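Thiosulfate reductase (Thermus thermophilus, PDB 2VPZ) probably acts as a molybdenum oxidoreductase on sulfur compounds such as polysulfide or thiosulfate, using molybdenum with two molybdopterin guanine dinucleotides and a [4Fe-4S] cluster. Local coordinates at residues A[59-67]-A[82-90]; A[368-376]-A[542-551]. All blocks are in the same frame, centred on the assembly; numbering follows the deposited sequence.

In the fold
From the N terminus, the chain first builds the small iron-sulfur domain, a three-stranded antiparallel sheet formed by 38-43, 52-57 and 62-67. Interaction 1 closes a short loop there: the 14 residues after strand 62-67 carry the chain round to segment 82-90, which begins in helix 80-84 beside the cluster and lies against that outermost strand. Interaction 2 opens only afterwards and closes a much longer loop, bringing the 368-376 segment, between helices 341-354 and 423-426, onto helix 540-551. The two loops therefore follow in series, neither nested nor crossed. The centres of interactions 1 and 2 lie about 29 Å apart, and the nearest atoms of interactions 1 and 2 about 18 Å apart.

Interaction 1 of 2, residues A[59-67]-A[82-90]; sequences GNRVYKVEG and GQGAPQTTY. With SF4 (iron/sulfur cluster), chain G.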
ATOM      1  N   GLY A  59     -44.516  17.004  13.292  1.00 45.95           N
ATOM      2  CA  GLY A  59     -45.873  16.514  13.305  1.00 47.86           C
ATOM      3  C   GLY A  59     -45.872  15.125  13.953  1.00 48.88           C
ATOM      4  O   GLY A  59     -45.098  14.874  14.888  1.00 48.42           O
ATOM      5  N   ASN A  60     -46.692  14.200  13.438  1.00 49.40           N
ATOM      6  CA  ASN A  60     -46.811  12.833  13.965  1.00 49.30           C
ATOM      7  C   ASN A  60     -45.798  11.828  13.428  1.00 48.91           C
ATOM      8  O   ASN A  60     -46.154  10.682  13.150  1.00 48.69           O
ATOM      9  CB  ASN A  60     -48.233  12.290  13.722  1.00 49.99           C
ATOM     10  CG  ASN A  60     -49.203  12.622  14.845  1.00 51.45           C
ATOM     11  OD1 ASN A  60     -50.422  12.382  14.742  1.00 54.35           O
ATOM     12  ND2 ASN A  60     -48.671  13.165  15.923  1.00 51.60           N
ATOM     13  N   ARG A  61     -44.542  12.230  13.292  1.00 47.02           N
ATOM     14  CA  ARG A  61     -43.567  11.308  12.739  1.00 46.46           C
ATOM     15  C   ARG A  61     -42.091  11.602  13.075  1.00 45.23           C
ATOM     16  O   ARG A  61     -41.586  12.701  12.822  1.00 45.54           O
ATOM     17  CB  ARG A  61     -43.761  11.212  11.218  1.00 47.24           C
ATOM     18  CG  ARG A  61     -42.571  10.651  10.445  1.00 47.22           C
ATOM     19  CD  ARG A  61     -42.789   9.255   9.849  1.00 46.86           C
ATOM     20  NE  ARG A  61     -41.739   8.950   8.881  1.00 46.49           N
ATOM     21  CZ  ARG A  61     -41.905   8.788   7.570  1.00 46.06           C
ATOM     22  NH1 ARG A  61     -43.113   8.889   7.035  1.00 46.42           N
ATOM     23  NH2 ARG A  61     -40.851   8.558   6.789  1.00 45.01           N
ATOM     24  N   VAL A  62     -41.433  10.603  13.654  1.00 43.62           N
ATOM     25  CA  VAL A  62     -40.031  10.676  14.036  1.00 43.11           C
ATOM     26  C   VAL A  62     -39.125  10.365  12.804  1.00 43.58           C
ATOM     27  O   VAL A  62     -39.018   9.211  12.375  1.00 43.68           O
ATOM     28  CB  VAL A  62     -39.742   9.672  15.226  1.00 42.45           C
ATOM     29  CG1 VAL A  62     -38.229   9.583  15.500  1.00 43.00           C
ATOM     30  CG2 VAL A  62     -40.513  10.119  16.498  1.00 41.72           C
ATOM     31  N   TYR A  63     -38.501  11.399  12.237  1.00 43.50           N
ATOM     32  CA  TYR A  63     -37.626  11.279  11.063  1.00 44.02           C
ATOM     33  C   TYR A  63     -36.172  10.877  11.339  1.00 44.40           C
ATOM     34  O   TYR A  63     -35.515  10.230  10.501  1.00 43.96           O
ATOM     35  CB  TYR A  63     -37.615  12.599  10.255  1.00 44.99           C
ATOM     36  CG  TYR A  63     -38.848  12.808   9.403  1.00 46.77           C
ATOM     37  CD1 TYR A  63     -39.903  13.618   9.844  1.00 47.36           C
ATOM     38  CD2 TYR A  63     -38.990  12.141   8.178  1.00 47.00           C
ATOM     39  CE1 TYR A  63     -41.078  13.758   9.088  1.00 48.50           C
ATOM     40  CE2 TYR A  63     -40.155  12.268   7.413  1.00 47.59           C
ATOM     41  CZ  TYR A  63     -41.201  13.080   7.872  1.00 48.39           C
ATOM     42  OH  TYR A  63     -42.356  13.205   7.145  1.00 49.95           O
ATOM     43  N   LYS A  64     -35.688  11.252  12.517  1.00 42.16           N
ATOM     44  CA  LYS A  64     -34.314  11.025  12.940  1.00 40.51           C
ATOM     45  C   LYS A  64     -34.222  10.872  14.457  1.00 40.48           C
ATOM     46  O   LYS A  64     -35.002  11.447  15.228  1.00 41.00           O
ATOM     47  CB  LYS A  64     -33.428  12.195  12.473  1.00 39.01           C
ATOM     48  CG  LYS A  64     -31.895  11.990  12.562  1.00 37.71           C
ATOM     49  CD  LYS A  64     -31.399  10.911  11.587  1.00 38.41           C
ATOM     50  CE  LYS A  64     -29.897  11.005  11.298  1.00 37.81           C
ATOM     51  NZ  LYS A  64     -29.054  10.437  12.391  1.00 40.50           N
ATOM     52  N   VAL A  65     -33.243  10.081  14.884  1.00 39.96           N
ATOM     53  CA  VAL A  65     -32.994   9.809  16.293  1.00 41.02           C
ATOM     54  C   VAL A  65     -31.473   9.934  16.481  1.00 41.42           C
ATOM     55  O   VAL A  65     -30.704   9.661  15.565  1.00 41.06           O
ATOM     56  CB  VAL A  65     -33.500   8.365  16.636  1.00 41.16           C
ATOM     57  CG1 VAL A  65     -32.307   7.447  16.876  1.00 40.48           C
ATOM     58  CG2 VAL A  65     -34.456   8.403  17.843  1.00 42.49           C
ATOM     59  N   GLU A  66     -31.010  10.338  17.649  1.00 42.34           N
ATOM     60  CA  GLU A  66     -29.569  10.468  17.793  1.00 43.79           C
ATOM     61  C   GLU A  66     -29.070  10.181  19.229  1.00 43.87           C
ATOM     62  O   GLU A  66     -29.845  10.278  20.180  1.00 43.32           O
ATOM     63  CB  GLU A  66     -29.147  11.879  17.327  1.00 45.70           C
ATOM     64  CG  GLU A  66     -27.789  11.998  16.570  1.00 51.63           C
ATOM     65  CD  GLU A  66     -27.851  11.711  15.037  1.00 54.82           C
ATOM     66  OE1 GLU A  66     -28.711  12.314  14.345  1.00 55.21           O
ATOM     67  OE2 GLU A  66     -27.018  10.906  14.545  1.00 55.86           O
ATOM     68  N   GLY A  67     -27.815   9.771  19.409  1.00 44.34           N
ATOM     69  CA  GLY A  67     -27.352   9.567  20.760  1.00 43.47           C
ATOM     70  C   GLY A  67     -27.110  10.950  21.372  1.00 44.28           C
ATOM     71  O   GLY A  67     -27.316  11.939  20.668  1.00 45.96           O
ATOM     72  N   GLY A  82     -30.451   1.049  16.298  1.00 32.96           N
ATOM     73  CA  GLY A  82     -30.995   2.215  16.965  1.00 30.19           C
ATOM     74  C   GLY A  82     -31.467   3.237  15.944  1.00 31.76           C
ATOM     75  O   GLY A  82     -32.541   3.848  16.089  1.00 30.57           O
ATOM     76  N   GLN A  83     -30.683   3.410  14.875  1.00 31.63           N
ATOM     77  CA  GLN A  83     -31.006   4.345  13.787  1.00 31.70           C
ATOM     78  C   GLN A  83     -32.258   3.954  12.973  1.00 31.47           C
ATOM     79  O   GLN A  83     -33.050   4.822  12.604  1.00 31.37           O
ATOM     80  CB  GLN A  83     -29.817   4.540  12.823  1.00 31.01           C
ATOM     81  CG  GLN A  83     -28.535   5.204  13.394  1.00 32.12           C
ATOM     82  CD  GLN A  83     -28.629   6.732  13.554  1.00 32.28           C
ATOM     83  OE1 GLN A  83     -27.703   7.378  14.054  1.00 32.11           O
ATOM     84  NE2 GLN A  83     -29.757   7.317  13.118  1.00 31.17           N
ATOM     85  N   GLY A  84     -32.438   2.665  12.698  1.00 32.92           N
ATOM     86  CA  GLY A  84     -33.598   2.213  11.953  1.00 33.92           C
ATOM     87  C   GLY A  84     -34.829   1.843  12.760  1.00 34.03           C
ATOM     88  O   GLY A  84     -35.935   1.735  12.226  1.00 36.44           O
ATOM     89  N   ALA A  85     -34.669   1.684  14.064  1.00 34.58           N
ATOM     90  CA  ALA A  85     -35.779   1.327  14.970  1.00 33.51           C
ATOM     91  C   ALA A  85     -37.114   2.070  14.812  1.00 31.95           C
ATOM     92  O   ALA A  85     -38.179   1.511  15.013  1.00 32.24           O
ATOM     93  CB  ALA A  85     -35.308   1.379  16.478  1.00 32.24           C
ATOM     94  N   PRO A  86     -37.072   3.361  14.473  1.00 32.11           N
ATOM     95  CA  PRO A  86     -38.374   4.023  14.306  1.00 32.66           C
ATOM     96  C   PRO A  86     -39.336   3.570  13.184  1.00 34.41           C
ATOM     97  O   PRO A  86     -40.528   3.855  13.277  1.00 36.26           O
ATOM     98  CB  PRO A  86     -38.017   5.506  14.156  1.00 31.98           C
ATOM     99  CG  PRO A  86     -36.771   5.651  15.008  1.00 31.11           C
ATOM    100  CD  PRO A  86     -36.013   4.342  14.798  1.00 30.95           C
ATOM    101  N   GLN A  87     -38.896   2.854  12.156  1.00 33.54           N
ATOM    102  CA  GLN A  87     -39.885   2.555  11.127  1.00 34.84           C
ATOM    103  C   GLN A  87     -41.026   1.576  11.518  1.00 35.64           C
ATOM    104  O   GLN A  87     -42.092   1.571  10.885  1.00 36.53           O
ATOM    105  CB  GLN A  87     -39.257   2.236   9.725  1.00 36.14           C
ATOM    106  CG  GLN A  87     -38.969   0.784   9.286  1.00 35.88           C
ATOM    107  CD  GLN A  87     -40.213  -0.109   9.129  1.00 37.56           C
ATOM    108  OE1 GLN A  87     -40.491  -0.941  10.004  1.00 39.34           O
ATOM    109  NE2 GLN A  87     -40.945   0.037   8.024  1.00 38.18           N
ATOM    110  N   THR A  88     -40.870   0.778  12.579  1.00 34.82           N
ATOM    111  CA  THR A  88     -41.967  -0.124  12.967  1.00 36.37           C
ATOM    112  C   THR A  88     -43.239   0.708  13.300  1.00 37.78           C
ATOM    113  O   THR A  88     -44.374   0.280  13.061  1.00 38.24           O
ATOM    114  CB  THR A  88     -41.628  -1.023  14.191  1.00 36.12           C
ATOM    115  OG1 THR A  88     -40.565  -1.911  13.861  1.00 37.85           O
ATOM    116  CG2 THR A  88     -42.888  -1.822  14.638  1.00 36.50           C
ATOM    117  N   THR A  89     -43.028   1.900  13.832  1.00 38.11           N
ATOM    118  CA  THR A  89     -44.119   2.790  14.162  1.00 37.46           C
ATOM    119  C   THR A  89     -44.848   3.230  12.881  1.00 37.49           C
ATOM    120  O   THR A  89     -46.038   3.540  12.922  1.00 40.01           O
ATOM    121  CB  THR A  89     -43.613   4.087  14.906  1.00 37.08           C
ATOM    122  OG1 THR A  89     -42.770   3.733  15.997  1.00 36.09           O
ATOM    123  CG2 THR A  89     -44.801   4.930  15.401  1.00 35.91           C
ATOM    124  N   TYR A  90     -44.143   3.227  11.749  1.00 38.57           N
ATOM    125  CA  TYR A  90     -44.681   3.665  10.436  1.00 38.06           C
ATOM    126  C   TYR A  90     -44.702   2.569   9.387  1.00 38.44           C
ATOM    127  O   TYR A  90     -44.451   2.779   8.195  1.00 37.61           O
ATOM    128  CB  TYR A  90     -43.912   4.873   9.946  1.00 37.51           C
ATOM    129  CG  TYR A  90     -43.646   5.841  11.072  1.00 38.07           C
ATOM    130  CD1 TYR A  90     -42.350   6.025  11.572  1.00 38.84           C
ATOM    131  CD2 TYR A  90     -44.699   6.514  11.699  1.00 38.36           C
ATOM    132  CE1 TYR A  90     -42.106   6.855  12.681  1.00 38.11           C
ATOM    133  CE2 TYR A  90     -44.479   7.354  12.809  1.00 39.34           C
ATOM    134  CZ  TYR A  90     -43.173   7.523  13.301  1.00 39.19           C
ATOM    135  OH  TYR A  90     -42.939   8.339  14.393  1.00 37.98           O
TER
HETATM  136 FE1  SF4 G1764     -28.815   0.884  21.940  1.00 41.75          FE
HETATM  137 FE2  SF4 G1764     -28.401  -0.213  19.455  1.00 32.40          FE
HETATM  138 FE3  SF4 G1764     -29.892  -1.525  21.354  1.00 33.34          FE
HETATM  139 FE4  SF4 G1764     -30.918   0.707  20.148  1.00 39.34          FE
HETATM  140  S1  SF4 G1764     -30.409  -1.279  19.102  1.00 34.05           S
HETATM  141  S2  SF4 G1764     -30.974   0.210  22.416  1.00 38.14           S
HETATM  142  S3  SF4 G1764     -29.017   1.958  19.885  1.00 40.54           S
HETATM  143  S4  SF4 G1764     -27.626  -1.042  21.480  1.00 37.84           S
HETATM  144  O   HOH W   1     -32.374   7.670  12.882  1.00 30.24           O
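Y90 and the 61-62 backbone join edge strand 62-67 of the iron-sulfur domain to the segment that runs on from helix 80-84 beside the [4Fe-4S] cluster. A direct hydrogen bond crosses the contact and is nearly straight: V62 N donates to Y90 OH at 2.8 Å, with an N-H...O angle of 171°.

Over the ring of Y90 the interaction is CH-pi. R61 CD sits 3.5 Å from the ring centroid and almost on its normal, while T89 CB covers the opposite face, so the ring is sandwiched. The bend of the R61 chain at chi2 (110°) carries CD over this face; the guanidinium beyond it, tilted 31° from the ring plane, is too distant for more than a weak cation-pi attraction. Y63 CE2 lies over one face of that guanidinium, off toward its rim.

Apolar packing continues along the strand, where V62 CG1 meets P86 CG at 4.2 Å. V62 and V65 also touch side chains of the neighbouring strand 52-57 (A55, and I53 for V65). The V65 CG1 methyl rests against a backbone carbonyl oxygen, G82 O.

A salt bridge forms within the strand: K64, bent at chi2 and chi4, brings NZ to E66 OE1 at 2.7 Å on the syn side of the carboxylate. Another protein chain packs on K64 and Q83 here.

Backbone atoms make the remaining contacts. G82 CA lies 3.5 Å from FE4 of the cluster, a close approach at a glycine, which has no side chain there. One water bridges the backbones, accepting from V65 N and donating to Q83 O at 2.9 Å.

Interaction 2 of 2, residues A[368-376]-A[542-551]; sequences SPYLEKYPL and EYLETRLQSL
R547 of helix 540-551 meets L371 and E372 of an irregular loop segment in this molybdopterin oxidoreductase chain. The R547 guanidinium lies between two unlike neighbours: L371 CD1 is over the centre of one face, 3.4 Å above the plane, and a water is off toward the rim of the opposite face. At the edge, NE donates to E372 O at 3.0 Å. That oxygen lies in the guanidinium plane, but the donor stands 43° out of the carbonyl plane. NH2 adds a weak bond to L371 O, and D491 takes NH1 in a salt bridge, so NE and NH1 each have a firm partner and NH2 a weak one, which should restrict the group's rotation.

Toward the start of the helix segment, the rings of Y374 and Y543 are nearly parallel (5°) yet slid apart, centroids 5.0 Å from each other. With CG anti to its N (chi1 -176°), the Y374 ring is swung over the helix, where CD1 meets T546 CG2 at 3.7 Å, the two side chains crossing at about a right angle. W537 packs edge-to-face on both tyrosines, and D491 also binds Y543 OH.

At the other end, L551 CD2 lies 3.3 Å from Y370 CD2, and L551 CD1 meets L371 CD2, completing an apolar patch with I502 of strand 501-503. S550 OG is buried beside E372 CB without a polar partner. The water over R547 accepts from Y374 N at 2.7 Å and pairs with Y543 OH at 2.8 Å.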
ATOM      1  N   SER A 368     -26.187   0.228  42.105  1.00 52.58           N
ATOM      2  CA  SER A 368     -27.498   0.603  41.603  1.00 52.71           C
ATOM      3  C   SER A 368     -27.912   2.030  42.037  1.00 53.24           C
ATOM      4  O   SER A 368     -27.612   2.437  43.162  1.00 53.85           O
ATOM      5  CB  SER A 368     -28.517  -0.448  42.072  1.00 52.62           C
ATOM      6  OG  SER A 368     -29.563  -0.607  41.143  1.00 53.62           O
ATOM      7  N   PRO A 369     -28.592   2.815  41.158  1.00 53.93           N
ATOM      8  CA  PRO A 369     -28.953   4.161  41.633  1.00 54.22           C
ATOM      9  C   PRO A 369     -30.068   4.249  42.705  1.00 55.14           C
ATOM     10  O   PRO A 369     -30.813   3.289  42.906  1.00 54.70           O
ATOM     11  CB  PRO A 369     -29.323   4.922  40.356  1.00 53.34           C
ATOM     12  CG  PRO A 369     -29.771   3.856  39.387  1.00 53.23           C
ATOM     13  CD  PRO A 369     -28.997   2.594  39.761  1.00 53.26           C
ATOM     14  N   TYR A 370     -30.174   5.391  43.392  1.00 56.22           N
ATOM     15  CA  TYR A 370     -31.240   5.592  44.370  1.00 57.29           C
ATOM     16  C   TYR A 370     -32.441   6.378  43.761  1.00 57.11           C
ATOM     17  O   TYR A 370     -32.311   7.540  43.369  1.00 57.41           O
ATOM     18  CB  TYR A 370     -30.753   6.310  45.662  1.00 59.86           C
ATOM     19  CG  TYR A 370     -31.905   6.672  46.612  1.00 62.54           C
ATOM     20  CD1 TYR A 370     -32.625   5.676  47.292  1.00 63.86           C
ATOM     21  CD2 TYR A 370     -32.337   7.996  46.746  1.00 63.40           C
ATOM     22  CE1 TYR A 370     -33.760   5.990  48.077  1.00 64.77           C
ATOM     23  CE2 TYR A 370     -33.469   8.328  47.524  1.00 64.85           C
ATOM     24  CZ  TYR A 370     -34.180   7.319  48.190  1.00 65.79           C
ATOM     25  OH  TYR A 370     -35.282   7.629  48.964  1.00 66.85           O
ATOM     26  N   LEU A 371     -33.584   5.711  43.620  1.00 56.32           N
ATOM     27  CA  LEU A 371     -34.845   6.302  43.136  1.00 56.79           C
ATOM     28  C   LEU A 371     -35.807   5.464  43.935  1.00 57.79           C
ATOM     29  O   LEU A 371     -35.877   4.242  43.791  1.00 57.48           O
ATOM     30  CB  LEU A 371     -35.135   6.122  41.641  1.00 56.89           C
ATOM     31  CG  LEU A 371     -35.890   7.250  40.877  1.00 57.57           C
ATOM     32  CD1 LEU A 371     -36.953   6.610  39.996  1.00 58.20           C
ATOM     33  CD2 LEU A 371     -36.563   8.285  41.793  1.00 56.64           C
ATOM     34  N   GLU A 372     -36.553   6.132  44.777  1.00 58.41           N
ATOM     35  CA  GLU A 372     -37.444   5.459  45.671  1.00 59.27           C
ATOM     36  C   GLU A 372     -38.733   4.936  45.029  1.00 58.29           C
ATOM     37  O   GLU A 372     -39.346   5.625  44.217  1.00 57.95           O
ATOM     38  CB  GLU A 372     -37.613   6.422  46.833  1.00 60.83           C
ATOM     39  CG  GLU A 372     -38.913   6.516  47.479  1.00 65.26           C
ATOM     40  CD  GLU A 372     -38.700   6.787  48.937  1.00 68.34           C
ATOM     41  OE1 GLU A 372     -38.918   7.941  49.383  1.00 69.90           O
ATOM     42  OE2 GLU A 372     -38.272   5.824  49.615  1.00 69.57           O
ATOM     43  N   LYS A 373     -39.110   3.695  45.349  1.00 57.73           N
ATOM     44  CA  LYS A 373     -40.311   3.086  44.775  1.00 57.69           C
ATOM     45  C   LYS A 373     -41.583   3.876  45.098  1.00 57.12           C
ATOM     46  O   LYS A 373     -41.599   4.678  46.031  1.00 57.35           O
ATOM     47  CB  LYS A 373     -40.454   1.606  45.206  1.00 58.57           C
ATOM     48  CG  LYS A 373     -39.521   0.639  44.449  1.00 60.18           C
ATOM     49  CD  LYS A 373     -39.501  -0.770  45.044  1.00 61.84           C
ATOM     50  CE  LYS A 373     -40.801  -1.549  44.760  1.00 64.10           C
ATOM     51  NZ  LYS A 373     -40.956  -2.068  43.338  1.00 65.61           N
ATOM     52  N   TYR A 374     -42.630   3.686  44.304  1.00 55.83           N
ATOM     53  CA  TYR A 374     -43.896   4.368  44.534  1.00 54.70           C
ATOM     54  C   TYR A 374     -44.514   3.585  45.716  1.00 54.89           C
ATOM     55  O   TYR A 374     -44.600   2.355  45.618  1.00 55.32           O
ATOM     56  CB  TYR A 374     -44.763   4.276  43.281  1.00 54.08           C
ATOM     57  CG  TYR A 374     -46.059   5.031  43.387  1.00 53.68           C
ATOM     58  CD1 TYR A 374     -46.221   6.266  42.769  1.00 54.07           C
ATOM     59  CD2 TYR A 374     -47.136   4.499  44.103  1.00 53.20           C
ATOM     60  CE1 TYR A 374     -47.431   6.965  42.847  1.00 54.83           C
ATOM     61  CE2 TYR A 374     -48.365   5.189  44.198  1.00 53.96           C
ATOM     62  CZ  TYR A 374     -48.509   6.425  43.562  1.00 54.79           C
ATOM     63  OH  TYR A 374     -49.710   7.118  43.609  1.00 55.25           O
ATOM     64  N   PRO A 375     -44.972   4.273  46.819  1.00 54.45           N
ATOM     65  CA  PRO A 375     -45.565   3.664  48.030  1.00 53.38           C
ATOM     66  C   PRO A 375     -46.802   2.780  47.897  1.00 53.33           C
ATOM     67  O   PRO A 375     -47.885   3.237  47.518  1.00 53.01           O
ATOM     68  CB  PRO A 375     -45.834   4.854  48.962  1.00 53.66           C
ATOM     69  CG  PRO A 375     -45.193   6.045  48.277  1.00 54.36           C
ATOM     70  CD  PRO A 375     -45.294   5.702  46.808  1.00 53.85           C
ATOM     71  N   LEU A 376     -46.642   1.520  48.272  1.00 52.55           N
ATOM     72  CA  LEU A 376     -47.721   0.567  48.124  1.00 52.62           C
ATOM     73  C   LEU A 376     -47.704  -0.583  49.145  1.00 52.24           C
ATOM     74  O   LEU A 376     -46.698  -0.799  49.854  1.00 51.41           O
ATOM     75  CB  LEU A 376     -47.667  -0.042  46.700  1.00 52.96           C
ATOM     76  CG  LEU A 376     -47.748   0.702  45.346  1.00 53.26           C
ATOM     77  CD1 LEU A 376     -47.549  -0.318  44.187  1.00 53.60           C
ATOM     78  CD2 LEU A 376     -49.108   1.423  45.188  1.00 53.49           C
ATOM     79  N   GLU A 542     -48.476  11.130  37.186  1.00 57.97           N
ATOM     80  CA  GLU A 542     -48.820  11.239  38.614  1.00 58.30           C
ATOM     81  C   GLU A 542     -47.791  10.371  39.379  1.00 56.86           C
ATOM     82  O   GLU A 542     -47.167  10.782  40.386  1.00 56.96           O
ATOM     83  CB  GLU A 542     -50.233  10.689  38.839  1.00 59.81           C
ATOM     84  CG  GLU A 542     -51.207  11.558  39.617  1.00 62.11           C
ATOM     85  CD  GLU A 542     -52.180  10.709  40.441  1.00 64.39           C
ATOM     86  OE1 GLU A 542     -51.846  10.402  41.606  1.00 64.77           O
ATOM     87  OE2 GLU A 542     -53.235  10.318  39.891  1.00 66.06           O
ATOM     88  N   TYR A 543     -47.627   9.168  38.838  1.00 55.38           N
ATOM     89  CA  TYR A 543     -46.728   8.107  39.269  1.00 54.70           C
ATOM     90  C   TYR A 543     -45.236   8.576  39.192  1.00 55.06           C
ATOM     91  O   TYR A 543     -44.467   8.378  40.147  1.00 55.16           O
ATOM     92  CB  TYR A 543     -46.949   6.864  38.379  1.00 54.05           C
ATOM     93  CG  TYR A 543     -46.099   5.631  38.701  1.00 54.09           C
ATOM     94  CD1 TYR A 543     -46.571   4.634  39.567  1.00 53.71           C
ATOM     95  CD2 TYR A 543     -44.808   5.487  38.173  1.00 53.38           C
ATOM     96  CE1 TYR A 543     -45.771   3.523  39.905  1.00 53.75           C
ATOM     97  CE2 TYR A 543     -43.993   4.387  38.498  1.00 54.12           C
ATOM     98  CZ  TYR A 543     -44.478   3.406  39.367  1.00 54.64           C
ATOM     99  OH  TYR A 543     -43.679   2.328  39.698  1.00 54.75           O
ATOM    100  N   LEU A 544     -44.857   9.198  38.073  1.00 53.88           N
ATOM    101  CA  LEU A 544     -43.505   9.694  37.825  1.00 53.45           C
ATOM    102  C   LEU A 544     -43.157  10.932  38.718  1.00 54.28           C
ATOM    103  O   LEU A 544     -41.994  11.111  39.098  1.00 54.32           O
ATOM    104  CB  LEU A 544     -43.291   9.959  36.293  1.00 53.18           C
ATOM    105  CG  LEU A 544     -43.624   8.854  35.244  1.00 52.04           C
ATOM    106  CD1 LEU A 544     -43.667   9.413  33.800  1.00 51.32           C
ATOM    107  CD2 LEU A 544     -42.616   7.682  35.337  1.00 50.66           C
ATOM    108  N   GLU A 545     -44.148  11.752  39.075  1.00 55.51           N
ATOM    109  CA  GLU A 545     -43.924  12.936  39.953  1.00 56.33           C
ATOM    110  C   GLU A 545     -43.548  12.535  41.414  1.00 56.31           C
ATOM    111  O   GLU A 545     -42.766  13.233  42.052  1.00 56.15           O
ATOM    112  CB  GLU A 545     -45.136  13.907  39.964  1.00 57.36           C
ATOM    113  CG  GLU A 545     -45.522  14.569  38.607  1.00 59.72           C
ATOM    114  CD  GLU A 545     -44.895  15.955  38.353  1.00 60.69           C
ATOM    115  OE1 GLU A 545     -43.759  16.195  38.804  1.00 59.73           O
ATOM    116  OE2 GLU A 545     -45.556  16.788  37.665  1.00 61.99           O
ATOM    117  N   THR A 546     -44.099  11.422  41.911  1.00 56.95           N
ATOM    118  CA  THR A 546     -43.840  10.898  43.259  1.00 57.31           C
ATOM    119  C   THR A 546     -42.355  10.464  43.487  1.00 57.72           C
ATOM    120  O   THR A 546     -41.724  10.864  44.494  1.00 58.77           O
ATOM    121  CB  THR A 546     -44.866   9.710  43.575  1.00 57.72           C
ATOM    122  OG1 THR A 546     -46.137  10.251  43.923  1.00 58.40           O
ATOM    123  CG2 THR A 546     -44.335   8.782  44.668  1.00 58.41           C
ATOM    124  N   ARG A 547     -41.772   9.711  42.547  1.00 57.23           N
ATOM    125  CA  ARG A 547     -40.367   9.266  42.593  1.00 56.58           C
ATOM    126  C   ARG A 547     -39.395  10.480  42.362  1.00 57.97           C
ATOM    127  O   ARG A 547     -38.276  10.520  42.912  1.00 59.37           O
ATOM    128  CB  ARG A 547     -40.138   8.120  41.551  1.00 55.24           C
ATOM    129  CG  ARG A 547     -41.372   7.158  41.332  1.00 51.83           C
ATOM    130  CD  ARG A 547     -41.023   5.786  40.656  1.00 50.61           C
ATOM    131  NE  ARG A 547     -39.975   5.021  41.336  1.00 49.34           N
ATOM    132  CZ  ARG A 547     -39.187   4.104  40.789  1.00 48.84           C
ATOM    133  NH1 ARG A 547     -39.311   3.806  39.510  1.00 48.34           N
ATOM    134  NH2 ARG A 547     -38.236   3.492  41.505  1.00 48.16           N
ATOM    135  N   LEU A 548     -39.836  11.492  41.617  1.00 59.05           N
ATOM    136  CA  LEU A 548     -39.017  12.670  41.357  1.00 60.42           C
ATOM    137  C   LEU A 548     -39.036  13.625  42.604  1.00 61.99           C
ATOM    138  O   LEU A 548     -38.049  14.329  42.878  1.00 63.04           O
ATOM    139  CB  LEU A 548     -39.416  13.303  39.985  1.00 59.49           C
ATOM    140  CG  LEU A 548     -39.023  12.327  38.824  1.00 58.16           C
ATOM    141  CD1 LEU A 548     -39.160  12.990  37.438  1.00 56.60           C
ATOM    142  CD2 LEU A 548     -37.574  11.820  39.035  1.00 57.17           C
ATOM    143  N   GLN A 549     -40.114  13.562  43.393  1.00 62.63           N
ATOM    144  CA  GLN A 549     -40.235  14.309  44.675  1.00 63.37           C
ATOM    145  C   GLN A 549     -39.070  13.836  45.558  1.00 63.60           C
ATOM    146  O   GLN A 549     -38.264  14.639  46.066  1.00 63.72           O
ATOM    147  CB  GLN A 549     -41.545  13.942  45.380  1.00 63.96           C
ATOM    148  CG  GLN A 549     -42.609  15.024  45.347  1.00 65.83           C
ATOM    149  CD  GLN A 549     -44.037  14.476  45.373  1.00 66.87           C
ATOM    150  OE1 GLN A 549     -44.301  13.440  46.000  1.00 67.37           O
ATOM    151  NE2 GLN A 549     -44.958  15.172  44.711  1.00 66.76           N
ATOM    152  N   SER A 550     -39.021  12.519  45.748  1.00 63.88           N
ATOM    153  CA  SER A 550     -37.983  11.846  46.524  1.00 65.04           C
ATOM    154  C   SER A 550     -36.592  12.352  46.199  1.00 65.25           C
ATOM    155  O   SER A 550     -35.798  12.660  47.078  1.00 65.10           O
ATOM    156  CB  SER A 550     -37.961  10.328  46.266  1.00 65.86           C
ATOM    157  OG  SER A 550     -36.629   9.850  46.057  1.00 67.52           O
ATOM    158  N   LEU A 551     -36.256  12.432  44.925  1.00 65.73           N
ATOM    159  CA  LEU A 551     -34.893  12.827  44.640  1.00 65.44           C
ATOM    160  C   LEU A 551     -34.578  14.315  44.675  1.00 65.63           C
ATOM    161  O   LEU A 551     -33.418  14.710  44.748  1.00 65.39           O
ATOM    162  CB  LEU A 551     -34.394  12.184  43.337  1.00 64.24           C
ATOM    163  CG  LEU A 551     -34.191  10.660  43.482  1.00 64.02           C
ATOM    164  CD1 LEU A 551     -33.767  10.049  42.131  1.00 63.72           C
ATOM    165  CD2 LEU A 551     -33.147  10.364  44.589  1.00 63.48           C
TER
HETATM  166  O   HOH W   2     -42.086   2.429  41.945  1.00 80.30           O